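PDB 5BKA: hydroxylacyl-CoA dehydrogenase from Streptomyces coelicolor, which probably takes part in the biosynthesis of the polyketide actinorhodin as a noncanonical member of the NTF2-like superfamily, its exact reaction uncertain. Local coordinates for residues D26-A31 with D64-F69; G19-K24 with R134-T139; L100-H105 with P111-S116. One frame throughout, in Å; residues are numbered along the deposited sequence.

Contact 1 of 3, residues D26-A31 with D64-F69; sequences DGRDFA and DFHRKF
The His66 ring stands between two neighbours: the CZ corner of Phe30 on one face, toward the rim, and the carbonyl oxygen of Phe69 over the opposite face, also near the rim. Phe30 meets it with its edge, so the two rings form a T-shaped (edge-to-face) pair, centroids 5.2 Å apart and planes at 67°. The closest atoms are Phe30 CZ and His66 ND1, at 3.7 Å. Seen from Phe30, His66 ND1 sits at the ring's edge, while the CA of Arg28 lies over one of its faces, toward the rim. With CG of His66 anti to the backbone N (chi1 -175°), the imidazole reaches away from helix 54-67 across to the turn at 26-31.

Arg28 reaches the far end of the imidazole with its aliphatic part. Its CG lies 3.7 Å from His66 CE1 and its CD 3.8 Å from His66 NE2. The chain is bent at chi2 and chi3, and the guanidinium plane stands 82° from the ring plane, so the two groups do not stack.

This is a small surface contact made by packing alone. The backbone places its residues: Arg28, at positive phi, is the C-prime residue of a Schellman motif, with Asp29 N bonded to Lys24 O and Arg28 N to Leu25 O. Asp29 then N-caps helix 30-35 through OD1 and Gly32 N. The arrangement is that of a tight helix-to-helix turn, here packed by Phe30 and Arg28 against the C-terminal part of helix 54-67, within the helical layer of the NTF2-like fold.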
ATOM      1  N   ASP B  26      -0.775  14.156   5.878  1.00 37.28           N
ATOM      2  CA  ASP B  26      -0.535  14.664   4.532  1.00 37.72           C
ATOM      3  C   ASP B  26      -1.494  15.783   4.140  1.00 39.40           C
ATOM      4  O   ASP B  26      -1.175  16.562   3.233  1.00 40.42           O
ATOM      5  CB  ASP B  26      -0.629  13.520   3.525  1.00 36.38           C
ATOM      6  CG  ASP B  26       0.504  12.518   3.671  1.00 36.53           C
ATOM      7  OD1 ASP B  26       1.607  12.931   4.086  1.00 35.43           O
ATOM      8  OD2 ASP B  26       0.297  11.318   3.378  1.00 33.88           O
ATOM      9  N   GLY B  27      -2.652  15.874   4.792  1.00 39.96           N
ATOM     10  CA  GLY B  27      -3.586  16.967   4.642  1.00 41.90           C
ATOM     11  C   GLY B  27      -3.321  18.146   5.544  1.00 43.50           C
ATOM     12  O   GLY B  27      -4.200  19.004   5.681  1.00 50.32           O
ATOM     13  N   ARG B  28      -2.128  18.221   6.136  1.00 43.13           N
ATOM     14  CA  ARG B  28      -1.771  19.271   7.089  1.00 48.04           C
ATOM     15  C   ARG B  28      -2.727  19.375   8.267  1.00 45.47           C
ATOM     16  O   ARG B  28      -2.953  20.477   8.780  1.00 47.44           O
ATOM     17  CB  ARG B  28      -1.720  20.643   6.443  1.00 52.72           C
ATOM     18  CG  ARG B  28      -0.490  21.079   5.787  1.00 58.48           C
ATOM     19  CD  ARG B  28      -0.698  21.635   4.426  1.00 61.18           C
ATOM     20  NE  ARG B  28      -1.604  22.780   4.560  1.00 69.51           N
ATOM     21  CZ  ARG B  28      -1.533  23.920   3.878  1.00 72.01           C
ATOM     22  NH1 ARG B  28      -0.364  24.305   3.319  1.00 75.11           N
ATOM     23  NH2 ARG B  28      -2.498  24.809   4.024  1.00 70.91           N
ATOM     24  N   ASP B  29      -3.297  18.252   8.693  1.00 44.16           N
ATOM     25  CA  ASP B  29      -4.057  18.206   9.937  1.00 44.92           C
ATOM     26  C   ASP B  29      -3.128  17.727  11.048  1.00 44.21           C
ATOM     27  O   ASP B  29      -3.222  16.602  11.532  1.00 43.01           O
ATOM     28  CB  ASP B  29      -5.268  17.303   9.776  1.00 44.38           C
ATOM     29  CG  ASP B  29      -6.140  17.264  11.010  1.00 49.04           C
ATOM     30  OD1 ASP B  29      -5.963  18.114  11.904  1.00 46.96           O
ATOM     31  OD2 ASP B  29      -7.016  16.378  11.066  1.00 49.57           O
ATOM     32  N   PHE B  30      -2.189  18.600  11.420  1.00 45.17           N
ATOM     33  CA  PHE B  30      -1.161  18.202  12.380  1.00 44.72           C
ATOM     34  C   PHE B  30      -1.751  17.937  13.762  1.00 47.34           C
ATOM     35  O   PHE B  30      -1.295  17.034  14.474  1.00 48.02           O
ATOM     36  CB  PHE B  30      -0.069  19.267  12.443  1.00 45.98           C
ATOM     37  CG  PHE B  30       0.618  19.491  11.133  1.00 45.57           C
ATOM     38  CD1 PHE B  30       1.005  18.415  10.351  1.00 48.39           C
ATOM     39  CD2 PHE B  30       0.855  20.770  10.667  1.00 49.10           C
ATOM     40  CE1 PHE B  30       1.629  18.611   9.132  1.00 48.30           C
ATOM     41  CE2 PHE B  30       1.478  20.974   9.452  1.00 47.27           C
ATOM     42  CZ  PHE B  30       1.865  19.895   8.683  1.00 48.86           C
ATOM     43  N   ALA B  31      -2.762  18.713  14.163  1.00 48.21           N
ATOM     44  CA  ALA B  31      -3.422  18.464  15.441  1.00 48.05           C
ATOM     45  C   ALA B  31      -4.210  17.158  15.411  1.00 48.00           C
ATOM     46  O   ALA B  31      -4.177  16.381  16.373  1.00 46.63           O
ATOM     47  CB  ALA B  31      -4.334  19.637  15.798  1.00 50.50           C
ATOM     48  N   ASP B  64       7.406  22.673  12.152  1.00 54.78           N
ATOM     49  CA  ASP B  64       8.762  23.123  11.847  1.00 58.39           C
ATOM     50  C   ASP B  64       9.316  22.417  10.613  1.00 61.70           C
ATOM     51  O   ASP B  64       9.788  23.067   9.672  1.00 66.19           O
ATOM     52  CB  ASP B  64       9.687  22.905  13.045  1.00 63.21           C
ATOM     53  CG  ASP B  64      11.007  23.641  12.893  1.00 68.46           C
ATOM     54  OD1 ASP B  64      11.837  23.214  12.065  1.00 71.81           O
ATOM     55  OD2 ASP B  64      11.214  24.650  13.595  1.00 71.07           O
ATOM     56  N   PHE B  65       9.264  21.084  10.597  1.00 61.85           N
ATOM     57  CA  PHE B  65       9.691  20.337   9.419  1.00 65.74           C
ATOM     58  C   PHE B  65       8.815  20.629   8.208  1.00 65.76           C
ATOM     59  O   PHE B  65       9.172  20.248   7.087  1.00 67.15           O
ATOM     60  CB  PHE B  65       9.681  18.833   9.716  1.00 68.82           C
ATOM     61  CG  PHE B  65      10.846  18.363  10.548  1.00 71.21           C
ATOM     62  CD1 PHE B  65      10.635  17.596  11.684  1.00 66.17           C
ATOM     63  CD2 PHE B  65      12.149  18.678  10.191  1.00 72.78           C
ATOM     64  CE1 PHE B  65      11.699  17.160  12.454  1.00 68.52           C
ATOM     65  CE2 PHE B  65      13.218  18.241  10.957  1.00 73.66           C
ATOM     66  CZ  PHE B  65      12.991  17.482  12.088  1.00 73.64           C
ATOM     67  N   HIS B  66       7.675  21.295   8.409  1.00 66.12           N
ATOM     68  CA  HIS B  66       6.790  21.612   7.297  1.00 69.46           C
ATOM     69  C   HIS B  66       7.148  22.924   6.616  1.00 73.44           C
ATOM     70  O   HIS B  66       6.822  23.103   5.436  1.00 76.87           O
ATOM     71  CB  HIS B  66       5.342  21.664   7.780  1.00 69.48           C
ATOM     72  CG  HIS B  66       4.349  21.876   6.683  1.00 73.77           C
ATOM     73  ND1 HIS B  66       3.995  20.879   5.800  1.00 77.16           N
ATOM     74  CD2 HIS B  66       3.649  22.975   6.314  1.00 74.03           C
ATOM     75  CE1 HIS B  66       3.111  21.353   4.941  1.00 77.46           C
ATOM     76  NE2 HIS B  66       2.884  22.621   5.231  1.00 74.57           N
ATOM     77  N   ARG B  67       7.808  23.843   7.333  1.00 74.34           N
ATOM     78  CA  ARG B  67       8.116  25.150   6.760  1.00 78.90           C
ATOM     79  C   ARG B  67       8.942  25.026   5.485  1.00 78.68           C
ATOM     80  O   ARG B  67       8.791  25.831   4.559  1.00 80.42           O
ATOM     81  CB  ARG B  67       8.841  26.015   7.791  1.00 79.46           C
ATOM     82  N   LYS B  68       9.814  24.014   5.413  1.00 78.51           N
ATOM     83  CA  LYS B  68      10.572  23.750   4.198  1.00 80.50           C
ATOM     84  C   LYS B  68       9.669  23.532   2.994  1.00 79.72           C
ATOM     85  O   LYS B  68      10.147  23.600   1.859  1.00 85.85           O
ATOM     86  CB  LYS B  68      11.470  22.528   4.399  1.00 81.81           C
ATOM     87  CG  LYS B  68      12.405  22.616   5.591  1.00 81.61           C
ATOM     88  CD  LYS B  68      11.884  21.795   6.759  1.00 79.78           C
ATOM     89  CE  LYS B  68      13.012  21.286   7.639  1.00 79.43           C
ATOM     90  NZ  LYS B  68      13.440  22.304   8.636  1.00 78.22           N
ATOM     91  N   PHE B  69       8.383  23.268   3.215  1.00 77.40           N
ATOM     92  CA  PHE B  69       7.443  23.014   2.129  1.00 69.44           C
ATOM     93  C   PHE B  69       6.388  24.107   2.024  1.00 72.44           C
ATOM     94  O   PHE B  69       5.519  24.218   2.887  1.00 75.70           O
ATOM     95  CB  PHE B  69       6.774  21.642   2.325  1.00 64.69           C
ATOM     96  CG  PHE B  69       7.756  20.523   2.573  1.00 62.57           C
ATOM     97  CD1 PHE B  69       8.734  20.232   1.630  1.00 63.93           C
ATOM     98  CD2 PHE B  69       7.702  19.758   3.728  1.00 63.32           C
ATOM     99  CE1 PHE B  69       9.655  19.195   1.847  1.00 63.14           C
ATOM    100  CE2 PHE B  69       8.610  18.745   3.933  1.00 63.18           C
ATOM    101  CZ  PHE B  69       9.580  18.470   2.991  1.00 62.03           C
TER

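Contact 2 of 3, residues G19-K24 with R134-T139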
ATOM      1  N   GLY B  19      -4.538   4.411   7.830  1.00 32.27           N
ATOM      2  CA  GLY B  19      -5.093   5.106   6.678  1.00 32.41           C
ATOM      3  C   GLY B  19      -5.620   6.483   7.028  1.00 33.53           C
ATOM      4  O   GLY B  19      -5.302   7.472   6.362  1.00 33.64           O
ATOM      5  N   HIS B  20      -6.436   6.566   8.082  1.00 34.63           N
ATOM      6  CA  HIS B  20      -6.933   7.859   8.541  1.00 35.95           C
ATOM      7  C   HIS B  20      -5.803   8.724   9.085  1.00 35.85           C
ATOM      8  O   HIS B  20      -5.768   9.937   8.840  1.00 36.57           O
ATOM      9  CB  HIS B  20      -8.011   7.658   9.605  1.00 37.35           C
ATOM     10  CG  HIS B  20      -9.307   7.135   9.067  1.00 38.10           C
ATOM     11  ND1 HIS B  20     -10.343   7.961   8.688  1.00 39.55           N
ATOM     12  CD2 HIS B  20      -9.734   5.869   8.845  1.00 37.86           C
ATOM     13  CE1 HIS B  20     -11.353   7.227   8.256  1.00 41.43           C
ATOM     14  NE2 HIS B  20     -11.008   5.953   8.339  1.00 39.14           N
ATOM     15  N   GLN B  21      -4.876   8.119   9.831  1.00 35.19           N
ATOM     16  CA  GLN B  21      -3.810   8.878  10.478  1.00 37.05           C
ATOM     17  C   GLN B  21      -2.934   9.592   9.454  1.00 34.86           C
ATOM     18  O   GLN B  21      -2.684  10.798   9.567  1.00 35.73           O
ATOM     19  CB  GLN B  21      -2.975   7.942  11.354  1.00 34.89           C
ATOM     20  CG  GLN B  21      -1.798   8.592  12.059  1.00 41.14           C
ATOM     21  CD  GLN B  21      -1.019   7.605  12.910  1.00 41.10           C
ATOM     22  OE1 GLN B  21      -0.597   6.553  12.431  1.00 34.05           O
ATOM     23  NE2 GLN B  21      -0.830   7.938  14.181  1.00 37.94           N
HETATM   24  N   MSE B  22      -2.462   8.866   8.444  1.00 33.68           N
HETATM   25  CA  MSE B  22      -1.547   9.426   7.448  1.00 33.36           C
HETATM   26  C   MSE B  22      -2.220  10.458   6.549  1.00 34.17           C
HETATM   27  O   MSE B  22      -1.590  11.426   6.124  1.00 34.70           O
HETATM   28  CB  MSE B  22      -0.951   8.317   6.582  1.00 32.13           C
HETATM   29  CG  MSE B  22       0.108   7.483   7.270  1.00 53.11           C
HETATM   30 SE   MSE B  22       1.231   8.521   8.468  1.00 59.13          SE
HETATM   31  CE  MSE B  22       1.020   7.416  10.020  1.00 42.90           C
ATOM     32  N   GLN B  23      -3.501  10.238   6.244  1.00 34.50           N
ATOM     33  CA  GLN B  23      -4.226  11.198   5.418  1.00 37.31           C
ATOM     34  C   GLN B  23      -4.392  12.533   6.132  1.00 37.10           C
ATOM     35  O   GLN B  23      -4.391  13.585   5.484  1.00 38.12           O
ATOM     36  CB  GLN B  23      -5.587  10.625   5.017  1.00 35.87           C
ATOM     37  CG  GLN B  23      -5.507   9.589   3.905  1.00 34.81           C
ATOM     38  CD  GLN B  23      -6.867   9.228   3.339  1.00 35.51           C
ATOM     39  OE1 GLN B  23      -7.798  10.032   3.366  1.00 36.99           O
ATOM     40  NE2 GLN B  23      -6.987   8.011   2.820  1.00 36.59           N
ATOM     41  N   LYS B  24      -4.541  12.507   7.457  1.00 37.49           N
ATOM     42  CA  LYS B  24      -4.521  13.740   8.238  1.00 39.00           C
ATOM     43  C   LYS B  24      -3.165  14.430   8.142  1.00 39.69           C
ATOM     44  O   LYS B  24      -3.087  15.631   7.856  1.00 40.30           O
ATOM     45  CB  LYS B  24      -4.889  13.441   9.691  1.00 39.47           C
ATOM     46  CG  LYS B  24      -6.331  12.982   9.858  1.00 40.14           C
ATOM     47  CD  LYS B  24      -6.695  12.738  11.309  1.00 40.95           C
ATOM     48  CE  LYS B  24      -8.149  12.312  11.433  1.00 43.46           C
ATOM     49  NZ  LYS B  24      -8.595  12.236  12.847  1.00 43.48           N
ATOM     50  N   ARG B 134       1.326   5.226  21.494  1.00 41.10           N
ATOM     51  CA  ARG B 134       2.216   5.657  22.566  1.00 42.42           C
ATOM     52  C   ARG B 134       3.498   6.270  22.020  1.00 46.56           C
ATOM     53  O   ARG B 134       3.938   7.323  22.496  1.00 42.70           O
ATOM     54  CB  ARG B 134       2.535   4.478  23.485  1.00 50.16           C
ATOM     55  N   SER B 135       4.117   5.624  21.033  1.00 39.80           N
ATOM     56  CA  SER B 135       5.396   6.088  20.519  1.00 39.17           C
ATOM     57  C   SER B 135       5.536   5.709  19.053  1.00 37.39           C
ATOM     58  O   SER B 135       4.992   4.698  18.598  1.00 35.98           O
ATOM     59  CB  SER B 135       6.569   5.518  21.322  1.00 43.85           C
ATOM     60  OG  SER B 135       6.454   4.116  21.456  1.00 45.76           O
ATOM     61  N   ARG B 136       6.274   6.540  18.320  1.00 36.12           N
ATOM     62  CA  ARG B 136       6.640   6.260  16.936  1.00 35.18           C
ATOM     63  C   ARG B 136       8.101   6.629  16.731  1.00 34.38           C
ATOM     64  O   ARG B 136       8.488   7.779  16.963  1.00 35.85           O
ATOM     65  CB  ARG B 136       5.755   7.030  15.955  1.00 33.04           C
ATOM     66  CG  ARG B 136       6.295   7.047  14.544  1.00 36.21           C
ATOM     67  CD  ARG B 136       5.227   7.467  13.562  1.00 30.34           C
ATOM     68  NE  ARG B 136       4.242   6.414  13.338  1.00 29.74           N
ATOM     69  CZ  ARG B 136       3.017   6.640  12.880  1.00 29.49           C
ATOM     70  NH1 ARG B 136       2.638   7.880  12.613  1.00 29.81           N
ATOM     71  NH2 ARG B 136       2.172   5.633  12.694  1.00 29.16           N
ATOM     72  N   HIS B 137       8.907   5.658  16.307  1.00 33.74           N
ATOM     73  CA  HIS B 137      10.320   5.869  16.020  1.00 33.97           C
ATOM     74  C   HIS B 137      10.566   5.561  14.550  1.00 32.12           C
ATOM     75  O   HIS B 137      10.307   4.442  14.096  1.00 31.28           O
ATOM     76  CB  HIS B 137      11.200   4.999  16.920  1.00 35.47           C
ATOM     77  CG  HIS B 137      11.086   5.336  18.373  1.00 43.80           C
ATOM     78  ND1 HIS B 137      11.475   4.470  19.372  1.00 46.83           N
ATOM     79  CD2 HIS B 137      10.623   6.445  18.997  1.00 45.84           C
ATOM     80  CE1 HIS B 137      11.260   5.031  20.548  1.00 46.23           C
ATOM     81  NE2 HIS B 137      10.743   6.230  20.349  1.00 44.36           N
ATOM     82  N   VAL B 138      11.067   6.549  13.813  1.00 31.71           N
ATOM     83  CA  VAL B 138      11.294   6.432  12.377  1.00 30.13           C
ATOM     84  C   VAL B 138      12.792   6.394  12.119  1.00 30.65           C
ATOM     85  O   VAL B 138      13.531   7.278  12.572  1.00 31.91           O
ATOM     86  CB  VAL B 138      10.634   7.588  11.605  1.00 29.40           C
ATOM     87  CG1 VAL B 138      10.855   7.423  10.109  1.00 27.93           C
ATOM     88  CG2 VAL B 138       9.148   7.664  11.928  1.00 29.24           C
ATOM     89  N   THR B 139      13.240   5.369  11.399  1.00 31.50           N
ATOM     90  CA  THR B 139      14.617   5.258  10.947  1.00 33.71           C
ATOM     91  C   THR B 139      14.662   5.329   9.426  1.00 33.23           C
ATOM     92  O   THR B 139      13.686   5.000   8.746  1.00 31.97           O
ATOM     93  CB  THR B 139      15.264   3.953  11.428  1.00 34.80           C
ATOM     94  OG1 THR B 139      14.520   2.835  10.927  1.00 38.46           O
ATOM     95  CG2 THR B 139      15.289   3.901  12.948  1.00 38.94           C
TER
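Gln21 and Arg136 meet in the buried interior of the NTF2-like cone, where helix 10-26 faces the curved sheet and strand 132-140 sends an arginine inward. Arg136 NH2 donates to Gln21 OE1 over 2.9 Å, with an N-H...O angle of 155°. The donor sits above the carbonyl plane, 40° out of it. Gln21, with CG anti to the backbone N (chi1 178°) and extended beyond, holds its amide out from the helix toward the arginine, which comes from the opposite direction. The methyl CE of Met22, present as selenomethionine, is modelled 3.1 Å from Arg136 NH1, too short for ordinary packing, and its exact place is doubtful.

Arg136 has further partners: NH1 bonds Tyr33 OH, and NH2, besides Gln21, makes a salt bridge with Asp121 OD2, which probably balances the buried charge. Gln21 NE2 in turn bonds Thr36 OG1. A leucine in place of Gln21 would probably leave Arg136 NH2 without its amide acceptor and Thr36 without its amide partner. This helix-to-sheet bridge through a buried, multiply bonded arginine lies at the centre of the chain, the region that in NTF2-like folds commonly holds the pocket, though none is established here.

Contact 3 of 3, residues L100-H105 with P111-S116; sequences LVLTVH and PEFGPS
Leu102 and Phe113 lie side by side on one face of a beta hairpin, strands 93-105 and 112-124, both pointing the same way. Leu102 CG touches Phe113 CE1 at 3.6 Å, and two residues earlier, on the same face, Leu100 CD2 reaches Phe113 CD1 at 3.9 Å, its side chain running obliquely to the ring. Phe113 also meets Phe113 of each of the other two subunits edge-to-face, so this face belongs to the trimer's centre.

The strands are antiparallel, with Thr103 and Glu112 a hydrogen-bonded pair. Between Leu102 and Leu100 a beta bulge shifts the register by one. At Gly114 the backbone angles (phi 117°) would jam a CB against the carbonyl oxygen of Phe113, which calls for glycine, and its N bonds Val101 O at 3.0 Å. A cis peptide follows, before Pro115, whose CD packs on Val101 CG2 at 3.8 Å.

Near the hairpin's end Val104 and Pro111 lie side by side, Val104 CG2 4.0 Å from Pro111 CB, while the His105 ring and Glu112 carboxylate planes stand 83° apart. Glu112 CG lies at the edge of the His105 ring. His105 NE2 donates to Glu112 OE1 over 2.9 Å, from 65° out of the carboxylate plane.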
ATOM      1  N   LEU B 100       7.414   5.024   2.686  1.00 21.13           N
ATOM      2  CA  LEU B 100       8.076   5.686   1.570  1.00 20.88           C
ATOM      3  C   LEU B 100       7.430   7.050   1.394  1.00 21.23           C
ATOM      4  O   LEU B 100       6.213   7.144   1.193  1.00 21.19           O
ATOM      5  CB  LEU B 100       7.971   4.865   0.279  1.00 20.23           C
ATOM      6  CG  LEU B 100       8.558   5.495  -0.992  1.00 24.11           C
ATOM      7  CD1 LEU B 100      10.063   5.710  -0.866  1.00 20.46           C
ATOM      8  CD2 LEU B 100       8.240   4.648  -2.217  1.00 19.64           C
ATOM      9  N   VAL B 101       8.236   8.099   1.475  1.00 21.79           N
ATOM     10  CA  VAL B 101       7.741   9.464   1.382  1.00 22.48           C
ATOM     11  C   VAL B 101       7.762   9.899  -0.075  1.00 22.31           C
ATOM     12  O   VAL B 101       8.770   9.733  -0.773  1.00 25.69           O
ATOM     13  CB  VAL B 101       8.576  10.414   2.257  1.00 23.54           C
ATOM     14  CG1 VAL B 101       8.040  11.834   2.159  1.00 24.55           C
ATOM     15  CG2 VAL B 101       8.578   9.934   3.700  1.00 23.89           C
ATOM     16  N   LEU B 102       6.643  10.444  -0.536  1.00 22.59           N
ATOM     17  CA  LEU B 102       6.525  11.031  -1.862  1.00 22.81           C
ATOM     18  C   LEU B 102       6.438  12.542  -1.708  1.00 24.15           C
ATOM     19  O   LEU B 102       5.711  13.039  -0.841  1.00 24.86           O
ATOM     20  CB  LEU B 102       5.289  10.500  -2.594  1.00 22.49           C
ATOM     21  CG  LEU B 102       5.376   9.172  -3.352  1.00 24.53           C
ATOM     22  CD1 LEU B 102       5.642   7.997  -2.419  1.00 20.85           C
ATOM     23  CD2 LEU B 102       4.098   8.943  -4.148  1.00 21.66           C
ATOM     24  N   THR B 103       7.191  13.268  -2.527  1.00 24.70           N
ATOM     25  CA  THR B 103       7.115  14.725  -2.583  1.00 26.26           C
ATOM     26  C   THR B 103       6.650  15.105  -3.982  1.00 26.69           C
ATOM     27  O   THR B 103       7.389  14.929  -4.957  1.00 26.44           O
ATOM     28  CB  THR B 103       8.461  15.365  -2.245  1.00 32.09           C
ATOM     29  OG1 THR B 103       8.862  14.962  -0.930  1.00 28.65           O
ATOM     30  CG2 THR B 103       8.360  16.884  -2.295  1.00 28.93           C
ATOM     31  N   VAL B 104       5.431  15.626  -4.080  1.00 27.54           N
ATOM     32  CA  VAL B 104       4.815  15.954  -5.360  1.00 28.21           C
ATOM     33  C   VAL B 104       4.926  17.455  -5.571  1.00 30.23           C
ATOM     34  O   VAL B 104       4.442  18.246  -4.752  1.00 31.45           O
ATOM     35  CB  VAL B 104       3.350  15.497  -5.414  1.00 28.15           C
ATOM     36  CG1 VAL B 104       2.741  15.855  -6.758  1.00 32.67           C
ATOM     37  CG2 VAL B 104       3.253  14.002  -5.155  1.00 26.40           C
ATOM     38  N   HIS B 105       5.563  17.848  -6.666  1.00 33.67           N
ATOM     39  CA  HIS B 105       5.743  19.252  -6.997  1.00 33.44           C
ATOM     40  C   HIS B 105       4.669  19.720  -7.969  1.00 34.98           C
ATOM     41  O   HIS B 105       4.236  18.962  -8.840  1.00 36.02           O
ATOM     42  CB  HIS B 105       7.139  19.492  -7.560  1.00 33.19           C
ATOM     43  CG  HIS B 105       8.221  19.120  -6.601  1.00 38.04           C
ATOM     44  ND1 HIS B 105       8.546  19.903  -5.515  1.00 40.43           N
ATOM     45  CD2 HIS B 105       9.039  18.043  -6.550  1.00 37.02           C
ATOM     46  CE1 HIS B 105       9.523  19.326  -4.838  1.00 35.87           C
ATOM     47  NE2 HIS B 105       9.844  18.199  -5.448  1.00 39.77           N
ATOM     48  N   PRO B 111       6.586  12.232  -9.104  1.00 24.51           N
ATOM     49  CA  PRO B 111       7.017  12.630  -7.771  1.00 24.45           C
ATOM     50  C   PRO B 111       8.472  12.281  -7.595  1.00 24.00           C
ATOM     51  O   PRO B 111       9.031  11.423  -8.273  1.00 23.41           O
ATOM     52  CB  PRO B 111       6.145  11.791  -6.827  1.00 25.14           C
ATOM     53  CG  PRO B 111       5.188  11.043  -7.696  1.00 26.27           C
ATOM     54  CD  PRO B 111       5.825  10.987  -9.051  1.00 24.70           C
ATOM     55  N   GLU B 112       9.107  12.995  -6.704  1.00 27.74           N
ATOM     56  CA  GLU B 112      10.406  12.563  -6.221  1.00 35.87           C
ATOM     57  C   GLU B 112      10.250  11.837  -4.884  1.00 27.14           C
ATOM     58  O   GLU B 112       9.420  12.210  -4.049  1.00 29.20           O
ATOM     59  CB  GLU B 112      11.431  13.715  -6.244  1.00 38.57           C
ATOM     60  CG  GLU B 112      10.997  15.093  -6.023  1.00 40.77           C
ATOM     61  CD  GLU B 112      12.133  16.104  -6.066  1.00 53.19           C
ATOM     62  OE1 GLU B 112      12.398  16.825  -5.085  1.00 45.04           O
ATOM     63  OE2 GLU B 112      12.757  16.110  -7.097  1.00 62.82           O
ATOM     64  N   PHE B 113      11.048  10.782  -4.703  1.00 22.79           N
ATOM     65  CA  PHE B 113      10.893   9.790  -3.643  1.00 22.09           C
ATOM     66  C   PHE B 113      12.008   9.861  -2.601  1.00 22.61           C
ATOM     67  O   PHE B 113      13.125  10.301  -2.884  1.00 23.31           O
ATOM     68  CB  PHE B 113      10.877   8.376  -4.242  1.00 21.22           C
ATOM     69  CG  PHE B 113       9.747   8.127  -5.203  1.00 20.85           C
ATOM     70  CD1 PHE B 113       8.551   7.608  -4.748  1.00 20.45           C
ATOM     71  CD2 PHE B 113       9.876   8.414  -6.557  1.00 21.12           C
ATOM     72  CE1 PHE B 113       7.505   7.373  -5.610  1.00 20.35           C
ATOM     73  CE2 PHE B 113       8.819   8.183  -7.436  1.00 24.18           C
ATOM     74  CZ  PHE B 113       7.632   7.659  -6.954  1.00 20.64           C
ATOM     75  N   GLY B 114      11.700   9.413  -1.387  1.00 22.45           N
ATOM     76  CA  GLY B 114      12.667   9.411  -0.318  1.00 23.12           C
ATOM     77  C   GLY B 114      12.215  10.321   0.804  1.00 25.22           C
ATOM     78  O   GLY B 114      11.567  11.345   0.574  1.00 24.31           O
ATOM     79  N   PRO B 115      12.532   9.954   2.051  1.00 24.29           N
ATOM     80  CA  PRO B 115      13.290   8.735   2.338  1.00 24.09           C
ATOM     81  C   PRO B 115      12.441   7.460   2.393  1.00 23.10           C
ATOM     82  O   PRO B 115      11.212   7.524   2.484  1.00 22.66           O
ATOM     83  CB  PRO B 115      13.893   9.032   3.706  1.00 25.31           C
ATOM     84  CG  PRO B 115      12.865   9.901   4.364  1.00 26.01           C
ATOM     85  CD  PRO B 115      12.221  10.717   3.275  1.00 25.27           C
ATOM     86  N   SER B 116      13.111   6.313   2.308  1.00 22.99           N
ATOM     87  CA  SER B 116      12.511   5.025   2.628  1.00 22.54           C
ATOM     88  C   SER B 116      12.770   4.750   4.103  1.00 23.45           C
ATOM     89  O   SER B 116      13.906   4.874   4.570  1.00 26.17           O
ATOM     90  CB  SER B 116      13.106   3.923   1.746  1.00 25.38           C
ATOM     91  OG  SER B 116      12.691   2.628   2.147  1.00 22.24           O
TER
HETATM   92  O   HOH W   1      10.401  12.651  -1.483  1.00 21.19           O

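From the N terminus, helix 10-26 opens contact 2 with its 19-24 turns and runs directly into the turn that opens contact 1. The two touch there, Asp29 N lying 2.8 Å from Lys24 O, a probable hydrogen bond. Contact 1 closes at 64-69, tying that turn to the end of helix 54-67. The chain then enters the long strands, and contact 3 closes the short hairpin loop between 100-105 and 111-116. Only at 134-139 does contact 2 close. Contacts 1 and 3 thus follow one another, both lie within the span of contact 2, and none cross. Contact 1 joins helices, contact 3 neighbouring strands, and contact 2 helix to sheet.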